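Local coordinates for hypothetical protein aq_1665 (Aquifex aeolicus, PDB 1XM7) that is of unknown function but belongs to the calcineurin-like phosphoesterase family and probably acts as a hydrolase, at residues Y5-T10 against T35-V40; F12-E15 against N19-P22; G51-H56 against E62-W67. All coordinates share one frame; numbering follows the deposited sequence.

Interaction 1 (Y5-T10 against T35-V40)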
ATOM      1  N   TYR A   5      -5.249  -3.653  -8.180  1.00 33.84           N
ATOM      2  CA  TYR A   5      -5.512  -2.551  -7.260  1.00 31.53           C
ATOM      3  C   TYR A   5      -4.375  -2.414  -6.272  1.00 30.23           C
ATOM      4  O   TYR A   5      -3.706  -3.393  -5.966  1.00 30.87           O
ATOM      5  CB  TYR A   5      -6.805  -2.781  -6.494  1.00 31.98           C
ATOM      6  CG  TYR A   5      -8.014  -2.793  -7.378  1.00 32.20           C
ATOM      7  CD1 TYR A   5      -8.496  -3.984  -7.911  1.00 33.02           C
ATOM      8  CD2 TYR A   5      -8.653  -1.601  -7.720  1.00 31.45           C
ATOM      9  CE1 TYR A   5      -9.591  -3.993  -8.768  1.00 34.77           C
ATOM     10  CE2 TYR A   5      -9.742  -1.592  -8.576  1.00 32.19           C
ATOM     11  CZ  TYR A   5     -10.209  -2.790  -9.096  1.00 34.70           C
ATOM     12  OH  TYR A   5     -11.295  -2.789  -9.930  1.00 36.87           O
ATOM     13  N   PHE A   6      -4.158  -1.201  -5.775  1.00 28.20           N
ATOM     14  CA  PHE A   6      -3.087  -0.962  -4.824  1.00 27.10           C
ATOM     15  C   PHE A   6      -3.576  -0.087  -3.701  1.00 27.60           C
ATOM     16  O   PHE A   6      -4.249   0.918  -3.923  1.00 27.83           O
ATOM     17  CB  PHE A   6      -1.900  -0.304  -5.510  1.00 27.88           C
ATOM     18  CG  PHE A   6      -1.541  -0.950  -6.799  1.00 29.31           C
ATOM     19  CD1 PHE A   6      -2.299  -0.703  -7.945  1.00 28.74           C
ATOM     20  CD2 PHE A   6      -0.511  -1.873  -6.862  1.00 29.49           C
ATOM     21  CE1 PHE A   6      -2.041  -1.371  -9.129  1.00 28.89           C
ATOM     22  CE2 PHE A   6      -0.242  -2.552  -8.049  1.00 29.74           C
ATOM     23  CZ  PHE A   6      -1.007  -2.301  -9.180  1.00 29.89           C
ATOM     24  N   ILE A   7      -3.207  -0.479  -2.487  1.00 28.09           N
ATOM     25  CA  ILE A   7      -3.616   0.217  -1.283  1.00 27.41           C
ATOM     26  C   ILE A   7      -2.550  -0.065  -0.246  1.00 27.97           C
ATOM     27  O   ILE A   7      -1.840  -1.067  -0.350  1.00 28.94           O
ATOM     28  CB  ILE A   7      -4.955  -0.360  -0.804  1.00 27.86           C
ATOM     29  CG1 ILE A   7      -5.578   0.525   0.283  1.00 28.61           C
ATOM     30  CG2 ILE A   7      -4.742  -1.812  -0.344  1.00 26.21           C
ATOM     31  CD1 ILE A   7      -7.059   0.201   0.543  1.00 23.66           C
ATOM     32  N   SER A   8      -2.423   0.804   0.746  1.00 26.83           N
ATOM     33  CA  SER A   8      -1.430   0.566   1.778  1.00 29.51           C
ATOM     34  C   SER A   8      -1.657   1.421   3.009  1.00 29.50           C
ATOM     35  O   SER A   8      -2.425   2.378   2.978  1.00 31.66           O
ATOM     36  CB  SER A   8      -0.025   0.820   1.239  1.00 29.39           C
ATOM     37  OG  SER A   8       0.135   2.188   0.954  1.00 32.31           O
ATOM     38  N   ASP A   9      -0.977   1.061   4.090  1.00 28.44           N
ATOM     39  CA  ASP A   9      -1.076   1.782   5.350  1.00 27.55           C
ATOM     40  C   ASP A   9      -2.498   1.817   5.869  1.00 27.57           C
ATOM     41  O   ASP A   9      -2.986   2.866   6.295  1.00 27.60           O
ATOM     42  CB  ASP A   9      -0.555   3.204   5.186  1.00 25.44           C
ATOM     43  CG  ASP A   9       0.824   3.236   4.596  1.00 25.44           C
ATOM     44  OD1 ASP A   9       0.945   3.258   3.356  1.00 28.63           O
ATOM     45  OD2 ASP A   9       1.796   3.208   5.366  1.00 25.73           O
ATOM     46  N   THR A  10      -3.154   0.660   5.844  1.00 26.94           N
ATOM     47  CA  THR A  10      -4.524   0.555   6.311  1.00 26.47           C
ATOM     48  C   THR A  10      -4.619   0.693   7.831  1.00 27.79           C
ATOM     49  O   THR A  10      -5.621   1.193   8.359  1.00 27.32           O
ATOM     50  CB  THR A  10      -5.132  -0.768   5.853  1.00 24.78           C
ATOM     51  OG1 THR A  10      -4.194  -1.822   6.073  1.00 25.61           O
ATOM     52  CG2 THR A  10      -5.454  -0.706   4.376  1.00 25.09           C
ATOM     53  N   THR A  35     -15.183  -1.194   2.864  1.00 30.61           N
ATOM     54  CA  THR A  35     -16.329  -0.922   2.029  1.00 31.44           C
ATOM     55  C   THR A  35     -15.869  -0.600   0.621  1.00 31.53           C
ATOM     56  O   THR A  35     -16.341  -1.204  -0.342  1.00 31.29           O
ATOM     57  CB  THR A  35     -17.143   0.252   2.586  1.00 32.03           C
ATOM     58  OG1 THR A  35     -17.820  -0.171   3.775  1.00 33.83           O
ATOM     59  CG2 THR A  35     -18.168   0.728   1.570  1.00 33.49           C
ATOM     60  N   ASN A  36     -14.931   0.336   0.504  1.00 32.28           N
ATOM     61  CA  ASN A  36     -14.415   0.744  -0.805  1.00 33.21           C
ATOM     62  C   ASN A  36     -13.731  -0.371  -1.573  1.00 32.91           C
ATOM     63  O   ASN A  36     -13.605  -0.305  -2.796  1.00 33.21           O
ATOM     64  CB  ASN A  36     -13.464   1.929  -0.651  1.00 34.40           C
ATOM     65  CG  ASN A  36     -14.202   3.229  -0.346  1.00 36.01           C
ATOM     66  OD1 ASN A  36     -13.662   4.127   0.302  1.00 39.78           O
ATOM     67  ND2 ASN A  36     -15.441   3.338  -0.824  1.00 34.89           N
ATOM     68  N   LEU A  37     -13.283  -1.394  -0.856  1.00 32.80           N
ATOM     69  CA  LEU A  37     -12.641  -2.527  -1.504  1.00 33.33           C
ATOM     70  C   LEU A  37     -13.745  -3.458  -1.932  1.00 34.13           C
ATOM     71  O   LEU A  37     -13.675  -4.084  -2.990  1.00 33.63           O
ATOM     72  CB  LEU A  37     -11.722  -3.268  -0.540  1.00 32.06           C
ATOM     73  CG  LEU A  37     -10.438  -2.552  -0.139  1.00 31.83           C
ATOM     74  CD1 LEU A  37      -9.763  -3.366   0.937  1.00 30.99           C
ATOM     75  CD2 LEU A  37      -9.521  -2.365  -1.346  1.00 30.69           C
ATOM     76  N   LEU A  38     -14.770  -3.537  -1.092  1.00 35.33           N
ATOM     77  CA  LEU A  38     -15.906  -4.400  -1.358  1.00 37.71           C
ATOM     78  C   LEU A  38     -16.545  -4.098  -2.708  1.00 38.11           C
ATOM     79  O   LEU A  38     -16.775  -5.002  -3.523  1.00 36.72           O
ATOM     80  CB  LEU A  38     -16.958  -4.236  -0.263  1.00 38.62           C
ATOM     81  CG  LEU A  38     -17.790  -5.480   0.064  1.00 40.56           C
ATOM     82  CD1 LEU A  38     -18.940  -5.075   0.975  1.00 41.71           C
ATOM     83  CD2 LEU A  38     -18.322  -6.122  -1.201  1.00 39.86           C
ATOM     84  N   LYS A  39     -16.833  -2.825  -2.947  1.00 37.85           N
ATOM     85  CA  LYS A  39     -17.476  -2.456  -4.191  1.00 39.88           C
ATOM     86  C   LYS A  39     -16.515  -2.136  -5.304  1.00 38.83           C
ATOM     87  O   LYS A  39     -16.557  -1.056  -5.876  1.00 42.14           O
ATOM     88  CB  LYS A  39     -18.439  -1.287  -3.969  1.00 41.66           C
ATOM     89  CG  LYS A  39     -17.925  -0.165  -3.100  1.00 42.80           C
ATOM     90  CD  LYS A  39     -19.066   0.806  -2.839  1.00 43.91           C
ATOM     91  CE  LYS A  39     -18.631   2.005  -2.029  1.00 45.54           C
ATOM     92  NZ  LYS A  39     -19.681   3.056  -2.082  1.00 47.74           N
ATOM     93  N   VAL A  40     -15.670  -3.098  -5.635  1.00 37.07           N
ATOM     94  CA  VAL A  40     -14.682  -2.900  -6.677  1.00 33.22           C
ATOM     95  C   VAL A  40     -14.010  -4.228  -7.047  1.00 33.71           C
ATOM     96  O   VAL A  40     -13.955  -4.608  -8.222  1.00 34.18           O
ATOM     97  CB  VAL A  40     -13.652  -1.850  -6.197  1.00 32.67           C
ATOM     98  CG1 VAL A  40     -12.232  -2.272  -6.539  1.00 31.50           C
ATOM     99  CG2 VAL A  40     -13.986  -0.507  -6.810  1.00 28.32           C
TER

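Interaction 2 (F12-E15 against N19-P22)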
ATOM      1  N   PHE A  12      -5.300  -1.281  10.190  1.00 29.19           N
ATOM      2  CA  PHE A  12      -6.499  -1.840  10.791  1.00 28.26           C
ATOM      3  C   PHE A  12      -6.267  -1.996  12.281  1.00 28.08           C
ATOM      4  O   PHE A  12      -5.238  -2.508  12.701  1.00 27.72           O
ATOM      5  CB  PHE A  12      -6.831  -3.205  10.191  1.00 26.53           C
ATOM      6  CG  PHE A  12      -7.343  -3.147   8.784  1.00 25.44           C
ATOM      7  CD1 PHE A  12      -8.484  -2.413   8.474  1.00 25.95           C
ATOM      8  CD2 PHE A  12      -6.717  -3.868   7.774  1.00 25.59           C
ATOM      9  CE1 PHE A  12      -8.998  -2.402   7.179  1.00 24.83           C
ATOM     10  CE2 PHE A  12      -7.222  -3.864   6.474  1.00 23.67           C
ATOM     11  CZ  PHE A  12      -8.365  -3.132   6.176  1.00 24.26           C
ATOM     12  N   TYR A  13      -7.229  -1.536  13.071  1.00 29.30           N
ATOM     13  CA  TYR A  13      -7.162  -1.633  14.521  1.00 29.85           C
ATOM     14  C   TYR A  13      -6.195  -0.680  15.192  1.00 31.01           C
ATOM     15  O   TYR A  13      -6.011  -0.745  16.407  1.00 32.10           O
ATOM     16  CB  TYR A  13      -6.847  -3.068  14.944  1.00 27.43           C
ATOM     17  CG  TYR A  13      -8.005  -4.022  14.745  1.00 27.67           C
ATOM     18  CD1 TYR A  13      -7.941  -5.051  13.806  1.00 26.94           C
ATOM     19  CD2 TYR A  13      -9.165  -3.898  15.503  1.00 28.74           C
ATOM     20  CE1 TYR A  13      -9.003  -5.931  13.633  1.00 27.42           C
ATOM     21  CE2 TYR A  13     -10.232  -4.771  15.337  1.00 27.81           C
ATOM     22  CZ  TYR A  13     -10.144  -5.779  14.405  1.00 28.09           C
ATOM     23  OH  TYR A  13     -11.213  -6.617  14.236  1.00 29.98           O
ATOM     24  N   HIS A  14      -5.561   0.195  14.423  1.00 33.08           N
ATOM     25  CA  HIS A  14      -4.658   1.161  15.040  1.00 34.51           C
ATOM     26  C   HIS A  14      -5.493   2.373  15.454  1.00 36.17           C
ATOM     27  O   HIS A  14      -5.396   3.467  14.879  1.00 36.36           O
ATOM     28  CB  HIS A  14      -3.544   1.605  14.095  1.00 33.67           C
ATOM     29  CG  HIS A  14      -2.480   2.406  14.782  1.00 33.71           C
ATOM     30  ND1 HIS A  14      -1.466   3.050  14.104  1.00 31.62           N
ATOM     31  CD2 HIS A  14      -2.280   2.670  16.097  1.00 32.15           C
ATOM     32  CE1 HIS A  14      -0.692   3.678  14.971  1.00 29.93           C
ATOM     33  NE2 HIS A  14      -1.163   3.463  16.186  1.00 31.07           N
ATOM     34  N   GLU A  15      -6.320   2.133  16.462  1.00 37.42           N
ATOM     35  CA  GLU A  15      -7.244   3.100  17.041  1.00 39.41           C
ATOM     36  C   GLU A  15      -6.617   4.458  17.324  1.00 38.37           C
ATOM     37  O   GLU A  15      -7.252   5.489  17.134  1.00 39.39           O
ATOM     38  CB  GLU A  15      -7.782   2.487  18.328  1.00 41.91           C
ATOM     39  CG  GLU A  15      -8.894   3.199  19.047  1.00 47.70           C
ATOM     40  CD  GLU A  15      -9.300   2.415  20.301  1.00 53.43           C
ATOM     41  OE1 GLU A  15      -8.510   2.392  21.281  1.00 56.01           O
ATOM     42  OE2 GLU A  15     -10.394   1.795  20.300  1.00 54.65           O
ATOM     43  N   ASN A  19      -5.974   9.727  16.644  1.00 43.17           N
ATOM     44  CA  ASN A  19      -5.379  10.797  17.442  1.00 44.23           C
ATOM     45  C   ASN A  19      -4.141  11.372  16.749  1.00 44.45           C
ATOM     46  O   ASN A  19      -3.949  12.584  16.696  1.00 44.20           O
ATOM     47  CB  ASN A  19      -4.966  10.259  18.811  1.00 43.36           C
ATOM     48  CG  ASN A  19      -6.150   9.976  19.710  1.00 44.18           C
ATOM     49  OD1 ASN A  19      -6.117   9.049  20.519  1.00 44.47           O
ATOM     50  ND2 ASN A  19      -7.198  10.782  19.583  1.00 42.37           N
ATOM     51  N   LEU A  20      -3.311  10.484  16.209  1.00 45.08           N
ATOM     52  CA  LEU A  20      -2.077  10.875  15.537  1.00 45.00           C
ATOM     53  C   LEU A  20      -2.265  11.634  14.217  1.00 46.54           C
ATOM     54  O   LEU A  20      -1.435  12.469  13.856  1.00 46.94           O
ATOM     55  CB  LEU A  20      -1.223   9.624  15.328  1.00 42.57           C
ATOM     56  CG  LEU A  20      -0.900   8.935  16.657  1.00 42.08           C
ATOM     57  CD1 LEU A  20      -0.345   7.556  16.415  1.00 42.71           C
ATOM     58  CD2 LEU A  20       0.092   9.769  17.430  1.00 40.64           C
ATOM     59  N   ASN A  21      -3.343  11.341  13.498  1.00 47.79           N
ATOM     60  CA  ASN A  21      -3.628  12.019  12.238  1.00 48.84           C
ATOM     61  C   ASN A  21      -5.074  12.453  12.305  1.00 48.89           C
ATOM     62  O   ASN A  21      -5.883  12.079  11.465  1.00 48.67           O
ATOM     63  CB  ASN A  21      -3.431  11.068  11.067  1.00 51.29           C
ATOM     64  CG  ASN A  21      -2.058  10.445  11.061  1.00 53.26           C
ATOM     65  OD1 ASN A  21      -1.097  11.042  11.548  1.00 55.58           O
ATOM     66  ND2 ASN A  21      -1.948   9.250  10.497  1.00 54.33           N
ATOM     67  N   PRO A  22      -5.406  13.282  13.303  1.00 48.97           N
ATOM     68  CA  PRO A  22      -6.757  13.791  13.535  1.00 48.81           C
ATOM     69  C   PRO A  22      -7.313  14.287  12.233  1.00 49.48           C
ATOM     70  O   PRO A  22      -8.479  14.073  11.904  1.00 50.56           O
ATOM     71  CB  PRO A  22      -6.535  14.936  14.514  1.00 48.84           C
ATOM     72  CG  PRO A  22      -5.199  14.640  15.128  1.00 48.78           C
ATOM     73  CD  PRO A  22      -4.421  14.152  13.964  1.00 49.26           C
TER

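Interaction 3 (G51-H56 against E62-W67)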
ATOM      1  N   GLY A  51       2.109  -2.413   2.613  1.00 25.69           N
ATOM      2  CA  GLY A  51       2.644  -2.075   3.918  1.00 25.38           C
ATOM      3  C   GLY A  51       1.743  -1.617   5.045  1.00 23.96           C
ATOM      4  O   GLY A  51       0.798  -0.858   4.838  1.00 24.48           O
ATOM      5  N   ASP A  52       2.089  -2.073   6.250  1.00 22.66           N
ATOM      6  CA  ASP A  52       1.379  -1.763   7.484  1.00 22.86           C
ATOM      7  C   ASP A  52      -0.109  -2.090   7.388  1.00 22.40           C
ATOM      8  O   ASP A  52      -0.979  -1.227   7.431  1.00 22.19           O
ATOM      9  CB  ASP A  52       1.638  -0.306   7.871  1.00 22.63           C
ATOM     10  CG  ASP A  52       3.091  -0.078   8.290  1.00 21.45           C
ATOM     11  OD1 ASP A  52       3.484   1.071   8.571  1.00 19.37           O
ATOM     12  OD2 ASP A  52       3.846  -1.071   8.343  1.00 22.24           O
ATOM     13  N   PHE A  53      -0.351  -3.389   7.261  1.00 21.98           N
ATOM     14  CA  PHE A  53      -1.660  -3.987   7.127  1.00 22.15           C
ATOM     15  C   PHE A  53      -2.527  -3.840   8.368  1.00 23.91           C
ATOM     16  O   PHE A  53      -3.495  -3.072   8.370  1.00 22.56           O
ATOM     17  CB  PHE A  53      -1.483  -5.470   6.786  1.00 19.70           C
ATOM     18  CG  PHE A  53      -2.767  -6.249   6.757  1.00 18.79           C
ATOM     19  CD1 PHE A  53      -3.817  -5.861   5.935  1.00 19.97           C
ATOM     20  CD2 PHE A  53      -2.919  -7.382   7.532  1.00 17.26           C
ATOM     21  CE1 PHE A  53      -4.987  -6.590   5.891  1.00 18.29           C
ATOM     22  CE2 PHE A  53      -4.086  -8.119   7.494  1.00 15.42           C
ATOM     23  CZ  PHE A  53      -5.121  -7.724   6.675  1.00 17.19           C
ATOM     24  N   THR A  54      -2.189  -4.584   9.418  1.00 24.27           N
ATOM     25  CA  THR A  54      -2.964  -4.541  10.653  1.00 24.75           C
ATOM     26  C   THR A  54      -2.104  -4.205  11.861  1.00 28.34           C
ATOM     27  O   THR A  54      -0.915  -4.555  11.911  1.00 28.34           O
ATOM     28  CB  THR A  54      -3.682  -5.887  10.904  1.00 22.99           C
ATOM     29  OG1 THR A  54      -4.558  -5.757  12.026  1.00 22.31           O
ATOM     30  CG2 THR A  54      -2.688  -6.989  11.169  1.00 20.40           C
ATOM     31  N   TRP A  55      -2.713  -3.532  12.838  1.00 30.10           N
ATOM     32  CA  TRP A  55      -2.000  -3.132  14.042  1.00 32.16           C
ATOM     33  C   TRP A  55      -1.802  -4.315  14.994  1.00 31.88           C
ATOM     34  O   TRP A  55      -0.821  -4.367  15.723  1.00 34.13           O
ATOM     35  CB  TRP A  55      -2.733  -1.977  14.737  1.00 34.54           C
ATOM     36  CG  TRP A  55      -1.795  -1.063  15.475  1.00 36.90           C
ATOM     37  CD1 TRP A  55      -1.804  -0.776  16.815  1.00 37.77           C
ATOM     38  CD2 TRP A  55      -0.651  -0.394  14.929  1.00 35.88           C
ATOM     39  NE1 TRP A  55      -0.727   0.024  17.134  1.00 36.99           N
ATOM     40  CE2 TRP A  55      -0.004   0.270  15.998  1.00 35.24           C
ATOM     41  CE3 TRP A  55      -0.110  -0.297  13.644  1.00 36.17           C
ATOM     42  CZ2 TRP A  55       1.160   1.014  15.819  1.00 35.03           C
ATOM     43  CZ3 TRP A  55       1.051   0.446  13.464  1.00 37.01           C
ATOM     44  CH2 TRP A  55       1.674   1.091  14.551  1.00 36.68           C
ATOM     45  N   HIS A  56      -2.729  -5.262  14.985  1.00 31.78           N
ATOM     46  CA  HIS A  56      -2.618  -6.462  15.809  1.00 32.60           C
ATOM     47  C   HIS A  56      -3.561  -7.504  15.210  1.00 33.04           C
ATOM     48  O   HIS A  56      -4.325  -7.187  14.298  1.00 33.03           O
ATOM     49  CB  HIS A  56      -2.979  -6.169  17.261  1.00 34.44           C
ATOM     50  CG  HIS A  56      -4.384  -5.698  17.452  1.00 36.37           C
ATOM     51  ND1 HIS A  56      -5.475  -6.526  17.290  1.00 35.12           N
ATOM     52  CD2 HIS A  56      -4.876  -4.485  17.801  1.00 34.81           C
ATOM     53  CE1 HIS A  56      -6.579  -5.842  17.535  1.00 35.82           C
ATOM     54  NE2 HIS A  56      -6.243  -4.603  17.847  1.00 35.83           N
ATOM     55  N   GLU A  62     -14.195  -8.218  13.442  1.00 36.70           N
ATOM     56  CA  GLU A  62     -14.349  -8.928  12.176  1.00 35.33           C
ATOM     57  C   GLU A  62     -13.660  -8.257  11.003  1.00 33.88           C
ATOM     58  O   GLU A  62     -13.784  -8.719   9.864  1.00 35.22           O
ATOM     59  CB  GLU A  62     -15.831  -9.098  11.820  1.00 37.93           C
ATOM     60  CG  GLU A  62     -16.744  -9.608  12.941  1.00 41.14           C
ATOM     61  CD  GLU A  62     -16.234 -10.871  13.600  1.00 43.17           C
ATOM     62  OE1 GLU A  62     -15.522 -11.657  12.931  1.00 44.09           O
ATOM     63  OE2 GLU A  62     -16.561 -11.083  14.792  1.00 46.15           O
ATOM     64  N   TYR A  63     -12.937  -7.177  11.262  1.00 31.24           N
ATOM     65  CA  TYR A  63     -12.271  -6.489  10.172  1.00 30.65           C
ATOM     66  C   TYR A  63     -11.427  -7.453   9.340  1.00 30.59           C
ATOM     67  O   TYR A  63     -11.519  -7.475   8.111  1.00 29.25           O
ATOM     68  CB  TYR A  63     -11.392  -5.346  10.702  1.00 30.87           C
ATOM     69  CG  TYR A  63     -12.146  -4.232  11.413  1.00 32.22           C
ATOM     70  CD1 TYR A  63     -13.468  -3.932  11.079  1.00 31.42           C
ATOM     71  CD2 TYR A  63     -11.533  -3.477  12.420  1.00 31.90           C
ATOM     72  CE1 TYR A  63     -14.162  -2.919  11.728  1.00 31.92           C
ATOM     73  CE2 TYR A  63     -12.221  -2.458  13.075  1.00 33.13           C
ATOM     74  CZ  TYR A  63     -13.539  -2.188  12.724  1.00 33.68           C
ATOM     75  OH  TYR A  63     -14.252  -1.209  13.382  1.00 35.21           O
ATOM     76  N   LEU A  64     -10.618  -8.265  10.011  1.00 30.52           N
ATOM     77  CA  LEU A  64      -9.749  -9.198   9.312  1.00 31.23           C
ATOM     78  C   LEU A  64     -10.497 -10.342   8.640  1.00 31.61           C
ATOM     79  O   LEU A  64     -10.146 -10.753   7.534  1.00 31.56           O
ATOM     80  CB  LEU A  64      -8.677  -9.745  10.269  1.00 31.14           C
ATOM     81  CG  LEU A  64      -7.743  -8.699  10.894  1.00 30.63           C
ATOM     82  CD1 LEU A  64      -6.551  -9.403  11.512  1.00 30.75           C
ATOM     83  CD2 LEU A  64      -7.276  -7.695   9.838  1.00 29.95           C
ATOM     84  N   ARG A  65     -11.519 -10.861   9.307  1.00 31.91           N
ATOM     85  CA  ARG A  65     -12.302 -11.948   8.746  1.00 33.21           C
ATOM     86  C   ARG A  65     -12.945 -11.408   7.468  1.00 32.46           C
ATOM     87  O   ARG A  65     -12.973 -12.083   6.442  1.00 30.87           O
ATOM     88  CB  ARG A  65     -13.367 -12.395   9.756  1.00 36.47           C
ATOM     89  CG  ARG A  65     -14.053 -13.726   9.426  1.00 44.05           C
ATOM     90  CD  ARG A  65     -14.899 -14.268  10.604  1.00 50.14           C
ATOM     91  NE  ARG A  65     -14.070 -14.657  11.752  1.00 57.43           N
ATOM     92  CZ  ARG A  65     -14.534 -15.168  12.896  1.00 60.73           C
ATOM     93  NH1 ARG A  65     -15.840 -15.366  13.066  1.00 62.47           N
ATOM     94  NH2 ARG A  65     -13.692 -15.462  13.883  1.00 61.26           N
ATOM     95  N   ILE A  66     -13.435 -10.173   7.535  1.00 31.96           N
ATOM     96  CA  ILE A  66     -14.068  -9.530   6.391  1.00 31.28           C
ATOM     97  C   ILE A  66     -13.063  -9.379   5.253  1.00 32.36           C
ATOM     98  O   ILE A  66     -13.344  -9.736   4.105  1.00 33.91           O
ATOM     99  CB  ILE A  66     -14.632  -8.142   6.777  1.00 29.08           C
ATOM    100  CG1 ILE A  66     -15.819  -8.323   7.723  1.00 26.02           C
ATOM    101  CG2 ILE A  66     -15.049  -7.371   5.527  1.00 25.56           C
ATOM    102  CD1 ILE A  66     -16.303  -7.038   8.346  1.00 25.34           C
ATOM    103  N   TRP A  67     -11.889  -8.851   5.570  1.00 31.63           N
ATOM    104  CA  TRP A  67     -10.840  -8.688   4.573  1.00 31.27           C
ATOM    105  C   TRP A  67     -10.568 -10.017   3.868  1.00 32.32           C
ATOM    106  O   TRP A  67     -10.485 -10.086   2.646  1.00 32.52           O
ATOM    107  CB  TRP A  67      -9.562  -8.187   5.254  1.00 30.34           C
ATOM    108  CG  TRP A  67      -8.313  -8.403   4.462  1.00 27.40           C
ATOM    109  CD1 TRP A  67      -7.572  -9.551   4.385  1.00 25.58           C
ATOM    110  CD2 TRP A  67      -7.682  -7.458   3.604  1.00 26.53           C
ATOM    111  NE1 TRP A  67      -6.518  -9.376   3.527  1.00 25.33           N
ATOM    112  CE2 TRP A  67      -6.559  -8.099   3.031  1.00 25.31           C
ATOM    113  CE3 TRP A  67      -7.955  -6.127   3.257  1.00 27.37           C
ATOM    114  CZ2 TRP A  67      -5.709  -7.456   2.131  1.00 25.07           C
ATOM    115  CZ3 TRP A  67      -7.106  -5.482   2.356  1.00 26.15           C
ATOM    116  CH2 TRP A  67      -5.996  -6.152   1.805  1.00 27.64           C
TER

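Interaction 1 (Y5-T10 against T35-V40)
The strand bearing Tyr5 and Ile7 runs past the end of the helix bearing Leu37 with the backbones well separated, the closest CA atoms, those of Tyr5 and Leu37, lying 9.2 Å apart, and Val40 follows just beyond the helix. This is helix-on-sheet packing within a beta-alpha-beta crossover: strand 4-7 leads through helix 29-38 to strand 46-49, which lies parallel beside it. The contact is made chiefly by side chains. A methyl of Val40 sits over one face of the Tyr5 ring in a CH-pi contact, CG1 lying 3.6 Å from the ring centroid and 27° off the normal, displaced toward the CE2-CZ bond. The packing is close, with Val40 CG1 3.3 Å from Tyr5 CE2. An inverse gamma turn centred on Lys39 ends the helix and brings Val40 back to the sheet, where a branched residue offers a methyl and a broad ring receives it. With an alanine at the place of Tyr5, the Val40 methyl would probably lose the surface it rests on, leaving a gap at this end of the helix. Two residues on, Ile7 reaches the helix as an extended chain, CG1 anti to the backbone N (chi1 -168°), and its CD1 meets Leu37 CD2 tip to tip at 4.0 Å. Leu47 of the neighbouring strand touches Tyr5, Ile7 and Leu37, adding to the apolar layer. Past the strand begins the Asp-x-His signature of the family, where Ser8 OG gives Asp9 OD1 a 2.8 Å hydrogen bond on its anti side, 24° out of the carboxylate plane, and His147 N bonds to the same oxygen.

Interaction 2 (F12-E15 against N19-P22)
The imidazole of His14 lies across the end of Leu20, the two side chains crossing at about a right angle, with the CD1 methyl 4.2 Å from His14 CE1 and just as far from NE2. One methyl thus meets the outer end of the ring at van der Waals distance, and it is the principal touch in a small contact. The loop after strand 4-7, which carries the family's Asp-x-His signature, runs here into the short helix 17-20, whose last residue, Leu20, meets the imidazole. The ring extends this far because CG stands anti to the backbone N (chi1 -170°). The backbone makes an inverse gamma turn centred on His14, spanned by a weak 2.9 Å bond from Glu15 N to Tyr13 O, and this sharp bend starts the chain round toward the helix. Glu15 and Asn19 draw near at the rim, where the carbonyl O of Glu15 is 4.5 Å from Asn19 N. Polar side chains suit that exposed rim, while leucine supplies a compact apolar end for the flat imidazole. The position of the ring is probably set more by its other neighbours: it stacks with Trp55 and also meets the ring of His11. The loop itself is anchored through Tyr13, whose OH bonds to Asp59 OD2 and Asn61 N and whose backbone N bonds to Glu30 OE2. Between histidine and leucine there is little more than dispersion and slight shielding from water, an apolar touch without directional preference, and the orientation of the imidazole is more plausibly fixed by the stack on Trp55.

Interaction 3 (G51-H56 against E62-W67)
Phe53 drives its ring edge into one face of the Trp67 indole, the tight centre of a contact that grows looser toward His56. The pair is edge-to-face, with planes at 58° and 4.7 Å between the centroids of the Phe53 ring and the five-membered ring of Trp67. Phe53 CE1 is 3.6 Å from Trp67 CE2 and stands over the centre of the indole. Both side chains leave the backbone with CG anti to N (chi1 174° for Phe53, 161° for Trp67), which carries each ring away from its own backbone toward the other segment. Leu64, a turn earlier on the helix, adds a methyl: its CD2 packs 3.8 Å from Phe53 CZ and, less closely, 4.0 Å from Thr54 OG1. The fold places this wedge just after the Gly-Asp signature of the calcineurin-like phosphoesterases, packing the signature loop on helix 63-69. Gly51 has backbone angles that a side chain would obstruct, and Asp52 bonds through OD2 to His81 N and through its backbone N to Asp82 OD1. At the looser side, His56 O comes only within 4.2 Å of Leu64 CD1. There Thr54 OG1 donates a 2.7 Å hydrogen bond to His56 O, fastening the loop to itself, while the His56 ring bonds through ND1 to Asn58. At the start of the helix Arg65 and Glu62 are paired by charge alone, the oxygen lying over a guanidinium face. The buried indole is satisfied at NE1 by Tyr91 O, so tryptophan can offer Phe53 its pi face without a stranded donor; dispersion and aromatic electrostatics join loop to helix.

Interactions 1 and 3 lie in the core and interaction 2 nearer the surface, about 17 Å from the chain centre to its own centre. The two buried contacts meet where Leu37 CD1 packs 3.7 Å from Trp67 CZ3, so helices 29-38 and 63-69 pack against each other there. Their loops are joined by polar bonds instead: Asp9 N probably donates to Gly51 O, as Thr10 OG1 does to Phe53 O. Interaction 2 is nested along the chain within interaction 1 yet is tied to 51-56, through probable backbone bonds between Phe12 and both Phe53 and Trp55. Methyl-on-ring packing marks interaction 1, aromatic edge-to-face packing interaction 3, and a slight imidazole-methyl touch the periphery.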